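Long-range contacts in inosine-uridine nucleoside N-ribohydrolase (Xanthomonas oryzae pv. oryzae, PDB 4KL0), which binds a calcium ion and probably hydrolyses N-glycosyl bonds such as those found in nucleosides: residues F84-L89 against H247-Y252; T176-I181 against L316-T321; I223-A228 against V347-H352. All blocks are in the same frame, centred on the assembly; numbering follows the deposited sequence.

Contact 1. Residues F84-L89 against H247-Y252; sequences FDRLAL and HPVGEY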
loop_
_atom_site.group_PDB
_atom_site.type_symbol
_atom_site.label_atom_id
_atom_site.label_comp_id
_atom_site.label_asym_id
_atom_site.label_seq_id
_atom_site.Cartn_x
_atom_site.Cartn_y
_atom_site.Cartn_z
ATOM N N PHE A 84 -6.492 7.729 9.921
ATOM C CA PHE A 84 -6.006 7.125 11.176
ATOM C C PHE A 84 -6.842 7.548 12.401
ATOM O O PHE A 84 -7.143 6.713 13.241
ATOM C CB PHE A 84 -4.519 7.407 11.380
ATOM C CG PHE A 84 -3.653 6.776 10.343
ATOM C CD1 PHE A 84 -3.742 5.404 10.064
ATOM C CD2 PHE A 84 -2.752 7.558 9.657
ATOM C CE1 PHE A 84 -2.910 4.843 9.051
ATOM C CE2 PHE A 84 -1.920 7.031 8.654
ATOM C CZ PHE A 84 -2.002 5.673 8.390
ATOM N N ASP A 85 -7.230 8.814 12.430
ATOM C CA ASP A 85 -8.089 9.324 13.518
ATOM C C ASP A 85 -9.428 8.562 13.583
ATOM O O ASP A 85 -9.879 8.111 14.657
ATOM C CB ASP A 85 -8.376 10.803 13.300
ATOM C CG ASP A 85 -7.182 11.711 13.580
ATOM O OD1 ASP A 85 -6.161 11.290 14.203
ATOM O OD2 ASP A 85 -7.304 12.887 13.167
ATOM N N ARG A 86 -10.055 8.360 12.425
ATOM C CA ARG A 86 -11.360 7.636 12.320
ATOM C C ARG A 86 -11.249 6.119 12.530
ATOM O O ARG A 86 -12.235 5.415 12.748
ATOM C CB ARG A 86 -11.972 7.942 10.964
ATOM C CG ARG A 86 -12.345 9.409 10.892
ATOM C CD ARG A 86 -12.779 9.803 9.486
ATOM N NE ARG A 86 -13.305 11.177 9.405
ATOM C CZ ARG A 86 -12.567 12.287 9.377
ATOM N NH1 ARG A 86 -11.255 12.263 9.525
ATOM N NH2 ARG A 86 -13.172 13.471 9.272
ATOM N N LEU A 87 -10.031 5.601 12.428
ATOM C CA LEU A 87 -9.755 4.191 12.727
ATOM C C LEU A 87 -9.279 4.033 14.173
ATOM O O LEU A 87 -8.879 2.961 14.567
ATOM C CB LEU A 87 -8.631 3.660 11.798
ATOM C CG LEU A 87 -8.938 3.555 10.311
ATOM C CD1 LEU A 87 -7.610 3.182 9.582
ATOM C CD2 LEU A 87 -10.054 2.514 10.033
ATOM N N ALA A 88 -9.333 5.092 14.974
ATOM C CA ALA A 88 -8.821 5.058 16.359
ATOM C C ALA A 88 -7.381 4.532 16.417
ATOM O O ALA A 88 -7.027 3.635 17.213
ATOM C CB ALA A 88 -9.726 4.228 17.262
ATOM N N LEU A 89 -6.562 5.071 15.513
ATOM C CA LEU A 89 -5.124 4.947 15.609
ATOM C C LEU A 89 -4.622 6.361 15.855
ATOM O O LEU A 89 -3.980 6.993 14.990
ATOM C CB LEU A 89 -4.582 4.402 14.309
ATOM C CG LEU A 89 -4.880 2.921 14.062
ATOM C CD1 LEU A 89 -4.503 2.605 12.592
ATOM C CD2 LEU A 89 -4.152 1.979 15.052
ATOM N N HIS A 247 -19.445 3.088 8.498
ATOM C CA HIS A 247 -18.169 3.642 8.968
ATOM C C HIS A 247 -17.674 4.619 7.905
ATOM O O HIS A 247 -17.675 4.271 6.721
ATOM C CB HIS A 247 -17.112 2.547 9.184
ATOM C CG HIS A 247 -15.911 3.012 9.951
ATOM N ND1 HIS A 247 -15.047 3.983 9.470
ATOM C CD2 HIS A 247 -15.414 2.622 11.150
ATOM C CE1 HIS A 247 -14.084 4.181 10.360
ATOM N NE2 HIS A 247 -14.278 3.348 11.376
ATOM N N PRO A 248 -17.252 5.841 8.310
ATOM C CA PRO A 248 -16.857 6.812 7.262
ATOM C C PRO A 248 -15.691 6.320 6.393
ATOM O O PRO A 248 -15.612 6.712 5.235
ATOM C CB PRO A 248 -16.404 8.054 8.053
ATOM C CG PRO A 248 -16.164 7.546 9.475
ATOM C CD PRO A 248 -17.200 6.444 9.657
ATOM N N VAL A 249 -14.803 5.492 6.949
ATOM C CA VAL A 249 -13.668 5.070 6.137
ATOM C C VAL A 249 -14.119 4.000 5.182
ATOM O O VAL A 249 -13.709 3.947 4.027
ATOM C CB VAL A 249 -12.504 4.592 7.024
ATOM C CG1 VAL A 249 -11.407 3.967 6.165
ATOM C CG2 VAL A 249 -11.973 5.793 7.852
ATOM N N GLY A 250 -15.040 3.142 5.649
ATOM C CA GLY A 250 -15.649 2.177 4.739
ATOM C C GLY A 250 -16.457 2.798 3.590
ATOM O O GLY A 250 -16.348 2.344 2.450
ATOM N N GLU A 251 -17.263 3.830 3.885
ATOM C CA GLU A 251 -18.034 4.500 2.851
ATOM C C GLU A 251 -17.072 5.242 1.905
ATOM O O GLU A 251 -17.269 5.240 0.696
ATOM C CB GLU A 251 -19.018 5.521 3.453
ATOM C CG GLU A 251 -20.126 4.850 4.309
ATOM C CD GLU A 251 -21.046 5.869 4.964
ATOM O OE1 GLU A 251 -20.593 7.028 5.158
ATOM O OE2 GLU A 251 -22.238 5.516 5.261
ATOM N N TYR A 252 -16.062 5.901 2.451
ATOM C CA TYR A 252 -15.037 6.494 1.560
ATOM C C TYR A 252 -14.468 5.459 0.581
ATOM O O TYR A 252 -14.372 5.733 -0.636
ATOM C CB TYR A 252 -13.909 7.150 2.368
ATOM C CG TYR A 252 -12.600 7.387 1.618
ATOM C CD1 TYR A 252 -11.563 6.445 1.703
ATOM C CD2 TYR A 252 -12.444 8.469 0.769
ATOM C CE1 TYR A 252 -10.377 6.624 1.015
ATOM C CE2 TYR A 252 -11.254 8.665 0.081
ATOM C CZ TYR A 252 -10.237 7.725 0.187
ATOM O OH TYR A 252 -9.061 7.907 -0.517
#
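Arg86 and Val249 meet where two helix ends come side by side, one helix finishing at Arg86 and the other starting at Pro248. The touching atoms are the root of the arginine and one branch of the valine: Arg86 CB lies 3.8 Å from Val249 CG2. Further along the extended arginine chain, Arg86 CD passes Pro248 CG at 4.1 Å, the two side chains crossing at a slant, while the guanidinium group turns back to its own helix and NH1 bonds to Gly82 O. Val249 CG1, the other branch, faces Leu87 CD2 at 4.3 Å. The same leucine methyl also comes near CE1 of the His247 ring.

That ring meets the end of the first helix at its edge: Arg86 O lies close to the ring plane, 3.2 Å from His247 NE2. With CG anti to the backbone N (chi1 -167°), the ring swings toward the start of the following helix, and chi2 (-64°) turns its ND1 to the backbone there. Val249 N donates to His247 ND1 at 2.9 Å, only 4° out of the ring plane, so the imidazole caps the helix.

Farther out, Leu87 O receives Lys50 NZ, and Val249 leans on Thr47, both from helix 41-54. Leu373, near the end of the modelled chain, touches both Leu87 and His247. The chain reversal at the end of helix 70-86 is fixed by Leu89 N bonding to Phe84 O at 2.9 Å and Ala88 N to Asp85 O at 3.1 Å, with Ala88 at positive phi. The contact therefore joins two classic helix ends: a Schellman motif that closes helix 70-86 and a histidine N-cap that opens helix 248-269.

Contact 2. Residues T176-I181 against L316-T321; sequences TIMGGI and LYDPLT. With CA (calcium ion), chain B.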
loop_
_atom_site.group_PDB
_atom_site.type_symbol
_atom_site.label_atom_id
_atom_site.label_comp_id
_atom_site.label_asym_id
_atom_site.label_seq_id
_atom_site.Cartn_x
_atom_site.Cartn_y
_atom_site.Cartn_z
ATOM N N THR A 176 9.846 -3.976 2.219
ATOM C CA THR A 176 8.904 -4.680 1.351
ATOM C C THR A 176 8.246 -3.620 0.495
ATOM O O THR A 176 7.811 -2.586 1.014
ATOM C CB THR A 176 7.771 -5.384 2.176
ATOM O OG1 THR A 176 8.380 -6.242 3.159
ATOM C CG2 THR A 176 6.877 -6.267 1.322
ATOM N N ILE A 177 8.227 -3.840 -0.809
ATOM C CA ILE A 177 7.908 -2.735 -1.737
ATOM C C ILE A 177 6.884 -3.226 -2.747
ATOM O O ILE A 177 7.007 -4.347 -3.271
ATOM C CB ILE A 177 9.176 -2.324 -2.586
ATOM C CG1 ILE A 177 10.314 -1.892 -1.672
ATOM C CG2 ILE A 177 8.821 -1.203 -3.618
ATOM C CD1 ILE A 177 11.680 -1.719 -2.450
ATOM N N MET A 178 5.892 -2.399 -3.071
ATOM C CA MET A 178 4.963 -2.690 -4.144
ATOM C C MET A 178 5.602 -2.073 -5.378
ATOM O O MET A 178 5.593 -0.847 -5.571
ATOM C CB MET A 178 3.602 -2.004 -3.814
ATOM C CG MET A 178 2.400 -2.475 -4.649
ATOM S SD MET A 178 2.400 -1.986 -6.448
ATOM C CE MET A 178 2.506 -3.669 -7.140
ATOM N N GLY A 179 6.237 -2.906 -6.186
ATOM C CA GLY A 179 7.193 -2.339 -7.123
ATOM C C GLY A 179 7.405 -3.306 -8.276
ATOM O O GLY A 179 6.478 -3.954 -8.695
ATOM N N GLY A 180 8.639 -3.355 -8.766
ATOM C CA GLY A 180 8.916 -4.331 -9.812
ATOM C C GLY A 180 10.407 -4.295 -10.084
ATOM O O GLY A 180 11.090 -3.289 -9.875
ATOM N N ILE A 181 10.907 -5.446 -10.533
ATOM C CA ILE A 181 12.307 -5.704 -10.703
ATOM C C ILE A 181 12.591 -5.598 -12.203
ATOM O O ILE A 181 11.891 -6.248 -13.001
ATOM C CB ILE A 181 12.591 -7.148 -10.172
ATOM C CG1 ILE A 181 12.424 -7.195 -8.618
ATOM C CG2 ILE A 181 13.988 -7.631 -10.565
ATOM C CD1 ILE A 181 12.612 -8.603 -8.044
ATOM N N LEU A 316 -6.028 -5.255 -5.133
ATOM C CA LEU A 316 -5.556 -4.618 -3.867
ATOM C C LEU A 316 -4.017 -4.723 -3.729
ATOM O O LEU A 316 -3.468 -5.508 -2.936
ATOM C CB LEU A 316 -6.243 -5.241 -2.624
ATOM C CG LEU A 316 -7.735 -4.928 -2.514
ATOM C CD1 LEU A 316 -8.437 -5.657 -1.312
ATOM C CD2 LEU A 316 -7.956 -3.382 -2.534
ATOM N N TYR A 317 -3.286 -3.881 -4.442
ATOM C CA TYR A 317 -1.853 -4.066 -4.495
ATOM C C TYR A 317 -1.194 -3.751 -3.176
ATOM O O TYR A 317 -0.370 -4.488 -2.680
ATOM C CB TYR A 317 -1.232 -3.105 -5.533
ATOM C CG TYR A 317 -1.888 -3.155 -6.895
ATOM C CD1 TYR A 317 -1.535 -4.130 -7.809
ATOM C CD2 TYR A 317 -2.838 -2.202 -7.254
ATOM C CE1 TYR A 317 -2.135 -4.177 -9.075
ATOM C CE2 TYR A 317 -3.457 -2.237 -8.503
ATOM C CZ TYR A 317 -3.095 -3.225 -9.397
ATOM O OH TYR A 317 -3.694 -3.252 -10.655
ATOM N N ASP A 318 -1.576 -2.629 -2.603
ATOM C CA ASP A 318 -0.890 -2.202 -1.405
ATOM C C ASP A 318 -1.237 -3.042 -0.153
ATOM O O ASP A 318 -0.345 -3.328 0.678
ATOM C CB ASP A 318 -1.159 -0.712 -1.164
ATOM C CG ASP A 318 -0.519 0.167 -2.211
ATOM O OD1 ASP A 318 0.314 -0.302 -3.009
ATOM O OD2 ASP A 318 -0.794 1.387 -2.249
ATOM N N PRO A 319 -2.500 -3.441 0.018
ATOM C CA PRO A 319 -2.785 -4.291 1.175
ATOM C C PRO A 319 -2.041 -5.598 1.081
ATOM O O PRO A 319 -1.557 -6.070 2.108
ATOM C CB PRO A 319 -4.275 -4.567 1.008
ATOM C CG PRO A 319 -4.787 -3.310 0.426
ATOM C CD PRO A 319 -3.736 -2.906 -0.593
ATOM N N LEU A 320 -1.921 -6.168 -0.111
ATOM C CA LEU A 320 -1.164 -7.395 -0.226
ATOM C C LEU A 320 0.302 -7.181 0.115
ATOM O O LEU A 320 0.958 -8.083 0.630
ATOM C CB LEU A 320 -1.282 -7.967 -1.639
ATOM C CG LEU A 320 -2.665 -8.578 -1.874
ATOM C CD1 LEU A 320 -2.880 -8.810 -3.412
ATOM C CD2 LEU A 320 -2.797 -9.924 -1.146
ATOM N N THR A 321 0.848 -6.019 -0.220
ATOM C CA THR A 321 2.259 -5.711 0.106
ATOM C C THR A 321 2.469 -5.730 1.615
ATOM O O THR A 321 3.441 -6.293 2.103
ATOM C CB THR A 321 2.644 -4.348 -0.506
ATOM O OG1 THR A 321 2.448 -4.450 -1.923
ATOM C CG2 THR A 321 4.082 -3.994 -0.241
HETATM CA CA CA B . -0.033 3.429 -3.213
HETATM O O HOH W 1 0.887 1.427 -4.766
HETATM O O HOH W 2 -1.765 2.948 -4.931
HETATM O O HOH W 3 1.011 4.294 -5.425
#
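The ring of Tyr317 and the carboxylate of Asp318 are the flat groups that Met178 reaches, in a Rossmann-like fold where the start of helix 317-325 packs on strand 172-178 of the central sheet, running almost antiparallel to it (168°). Met178 SD approaches the Tyr317 ring obliquely, 5.3 Å from its centroid and 47° off the normal, a Met-aromatic contact, with CE on the same slanting approach. The carboxylate is shared by different neighbours. Asp318 OD2 binds the calcium ion at 2.4 Å, while OD1 accepts a bond from a calcium-bound water and has Met178 CG 3.4 Å away.

Asp35, Asp42 and the backbone O of Ile151 complete the protein's share of the calcium site, and Asp41 holds Asp318 N from the side of helix 41-54.

Met178 CG is anti to its own N, but bends at chi2 and chi3 then turn the sulfur toward the tyrosine. Behind it, Thr321 OG1 sits 3.3 Å from Met178 CB. Thr321 OG1 donates to Tyr317 O at 2.9 Å from one face of the carbonyl plane, and Thr321 N reaches the same oxygen from the opposite face.

Contact 3. Residues I223-A228 against V347-H352; sequences ILTKEA and VEHVGH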
loop_
_atom_site.group_PDB
_atom_site.type_symbol
_atom_site.label_atom_id
_atom_site.label_comp_id
_atom_site.label_asym_id
_atom_site.label_seq_id
_atom_site.Cartn_x
_atom_site.Cartn_y
_atom_site.Cartn_z
ATOM N N ILE A 223 9.828 -7.778 -2.952
ATOM C CA ILE A 223 9.196 -6.908 -3.969
ATOM C C ILE A 223 7.946 -7.615 -4.453
ATOM O O ILE A 223 7.984 -8.741 -5.015
ATOM C CB ILE A 223 10.075 -6.641 -5.185
ATOM C CG1 ILE A 223 11.487 -6.100 -4.876
ATOM C CG2 ILE A 223 9.340 -5.646 -6.131
ATOM C CD1 ILE A 223 11.512 -4.793 -4.238
ATOM N N LEU A 224 6.807 -6.990 -4.221
ATOM C CA LEU A 224 5.544 -7.589 -4.633
ATOM C C LEU A 224 5.107 -6.862 -5.892
ATOM O O LEU A 224 5.172 -5.633 -5.945
ATOM C CB LEU A 224 4.456 -7.346 -3.574
ATOM C CG LEU A 224 3.131 -8.088 -3.838
ATOM C CD1 LEU A 224 2.651 -8.784 -2.602
ATOM C CD2 LEU A 224 1.984 -7.126 -4.427
ATOM N N THR A 225 4.652 -7.586 -6.891
ATOM C CA THR A 225 4.434 -6.982 -8.205
ATOM C C THR A 225 2.936 -7.014 -8.534
ATOM O O THR A 225 2.096 -7.680 -7.874
ATOM C CB THR A 225 5.177 -7.781 -9.273
ATOM O OG1 THR A 225 4.558 -9.063 -9.396
ATOM C CG2 THR A 225 6.595 -7.970 -8.866
ATOM N N LYS A 226 2.536 -6.290 -9.556
ATOM C CA LYS A 226 1.111 -6.201 -9.856
ATOM C C LYS A 226 0.467 -7.582 -10.167
ATOM O O LYS A 226 -0.705 -7.780 -9.893
ATOM C CB LYS A 226 0.883 -5.199 -11.016
ATOM C CG LYS A 226 1.566 -5.640 -12.308
ATOM C CD LYS A 226 1.607 -4.525 -13.342
ATOM C CE LYS A 226 2.168 -5.062 -14.682
ATOM N NZ LYS A 226 1.678 -4.207 -15.821
ATOM N N GLU A 227 1.255 -8.525 -10.718
ATOM C CA GLU A 227 0.732 -9.874 -11.005
ATOM C C GLU A 227 0.256 -10.648 -9.772
ATOM O O GLU A 227 -0.680 -11.489 -9.853
ATOM C CB GLU A 227 1.779 -10.667 -11.809
ATOM C CG GLU A 227 1.936 -10.096 -13.229
ATOM C CD GLU A 227 2.932 -8.943 -13.304
ATOM O OE1 GLU A 227 3.677 -8.693 -12.300
ATOM O OE2 GLU A 227 2.981 -8.285 -14.381
ATOM N N ALA A 228 0.874 -10.357 -8.628
ATOM C CA ALA A 228 0.481 -10.957 -7.352
ATOM C C ALA A 228 -0.924 -10.488 -7.007
ATOM O O ALA A 228 -1.752 -11.260 -6.536
ATOM C CB ALA A 228 1.464 -10.554 -6.263
ATOM N N VAL A 347 17.045 -10.707 -1.988
ATOM C CA VAL A 347 15.992 -10.023 -2.725
ATOM C C VAL A 347 14.917 -11.018 -3.143
ATOM O O VAL A 347 15.153 -11.904 -3.933
ATOM C CB VAL A 347 16.563 -9.268 -3.954
ATOM C CG1 VAL A 347 15.379 -8.605 -4.738
ATOM C CG2 VAL A 347 17.610 -8.239 -3.551
ATOM N N GLU A 348 13.705 -10.912 -2.607
ATOM C CA GLU A 348 12.687 -11.871 -2.933
ATOM C C GLU A 348 11.602 -11.302 -3.810
ATOM O O GLU A 348 11.251 -10.111 -3.684
ATOM C CB GLU A 348 12.036 -12.389 -1.642
ATOM C CG GLU A 348 12.981 -13.176 -0.771
ATOM C CD GLU A 348 12.281 -13.543 0.500
ATOM O OE1 GLU A 348 11.777 -12.613 1.166
ATOM O OE2 GLU A 348 12.209 -14.743 0.821
ATOM N N HIS A 349 11.032 -12.152 -4.665
ATOM C CA HIS A 349 10.003 -11.720 -5.576
ATOM C C HIS A 349 8.670 -12.342 -5.231
ATOM O O HIS A 349 8.561 -13.573 -4.992
ATOM C CB HIS A 349 10.414 -12.063 -7.028
ATOM C CG HIS A 349 9.301 -11.902 -8.019
ATOM N ND1 HIS A 349 8.776 -12.960 -8.731
ATOM C CD2 HIS A 349 8.589 -10.814 -8.391
ATOM C CE1 HIS A 349 7.785 -12.531 -9.499
ATOM N NE2 HIS A 349 7.668 -11.227 -9.331
ATOM N N VAL A 350 7.623 -11.517 -5.162
ATOM C CA VAL A 350 6.271 -12.063 -5.057
ATOM C C VAL A 350 5.394 -11.652 -6.246
ATOM O O VAL A 350 4.889 -10.509 -6.291
ATOM C CB VAL A 350 5.536 -11.650 -3.734
ATOM C CG1 VAL A 350 4.134 -12.316 -3.624
ATOM C CG2 VAL A 350 6.406 -11.987 -2.499
ATOM N N GLY A 351 5.222 -12.577 -7.198
ATOM C CA GLY A 351 4.319 -12.411 -8.320
ATOM C C GLY A 351 3.171 -13.403 -8.303
ATOM O O GLY A 351 2.753 -13.860 -7.237
ATOM N N HIS A 352 2.620 -13.746 -9.467
ATOM C CA HIS A 352 1.392 -14.551 -9.449
ATOM C C HIS A 352 1.636 -15.962 -8.865
ATOM O O HIS A 352 0.827 -16.473 -8.078
ATOM C CB HIS A 352 0.761 -14.657 -10.845
ATOM C CG HIS A 352 1.546 -15.493 -11.793
ATOM N ND1 HIS A 352 1.244 -16.814 -12.039
ATOM C CD2 HIS A 352 2.645 -15.211 -12.537
ATOM C CE1 HIS A 352 2.116 -17.310 -12.907
ATOM N NE2 HIS A 352 2.972 -16.356 -13.232
HETATM O O HOH W 4 5.532 -10.605 -11.518
#
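Thr225, the N-cap residue of helix 226-231, meets strand 347-350 where its own strand gives way to that helix, and its short side chain is engaged at every atom. CB stands near Val350 O. From there Thr225 OG1, placed between the backbone N and the carbonyl carbon (chi1 68°), lies beside Val350 O, 3.5 Å from Gly351 CA and 2.8 Å from a water. The methyl takes the other direction: Thr225 CG2 abuts the edge of the His349 ring, 3.5 Å from His349 NE2, the two side chains crossing at about a right angle.

The water is a three-way junction. It lies in the plane of the His349 ring, 3.1 Å from His349 NE2, and donates to Glu227 OE1 at 2.8 Å. Gly351 N lies over one face of the imidazole, displaced from the ring centre, and is itself bonded to Glu354.

Behind these side chains, strands 221-224 and 347-350 are parallel neighbours in the central Rossmann-like sheet, near its 337-338 edge. Ile223 straddles His349, its N bonding to Glu348 O and its O receiving Val350 N, both at 2.8 Å. One step on, Thr225 N donates to Val350 O at 3.0 Å, and Leu224 CA makes a CA-H...O contact with the same oxygen. On the sheet face of Leu224 and Val350, Val350 CG1 packs against Leu224 CD1 and Ala228 CB, while Glu348 forms a salt bridge with Arg222.

The chemistry is thus divided: main-chain bonds hold the sheet, and the strand-to-helix turn adds to its direct backbone bond a water joining a hydroxyl, a carboxylate and an imidazole.

Contacts 2 and 3 adjoin one another, their centres about 7 Å apart, because strands 172-178 and 221-224 are neighbours in the central sheet: Ile177 O lies 2.8 Å from Leu224 N, and Met178 CE packs 3.5 Å from Leu224 O. Contact 2 holds a calcium ligand, while in contact 3 the side chain of Leu224 is about 11 Å from the ion, so contact 3 extends the sheet outward from the metal site. Contact 1 lies apart, its centre about 22 Å from that of contact 2 and 29 Å from that of contact 3; the side chain of Val249 is about 11 Å from that of Asp42.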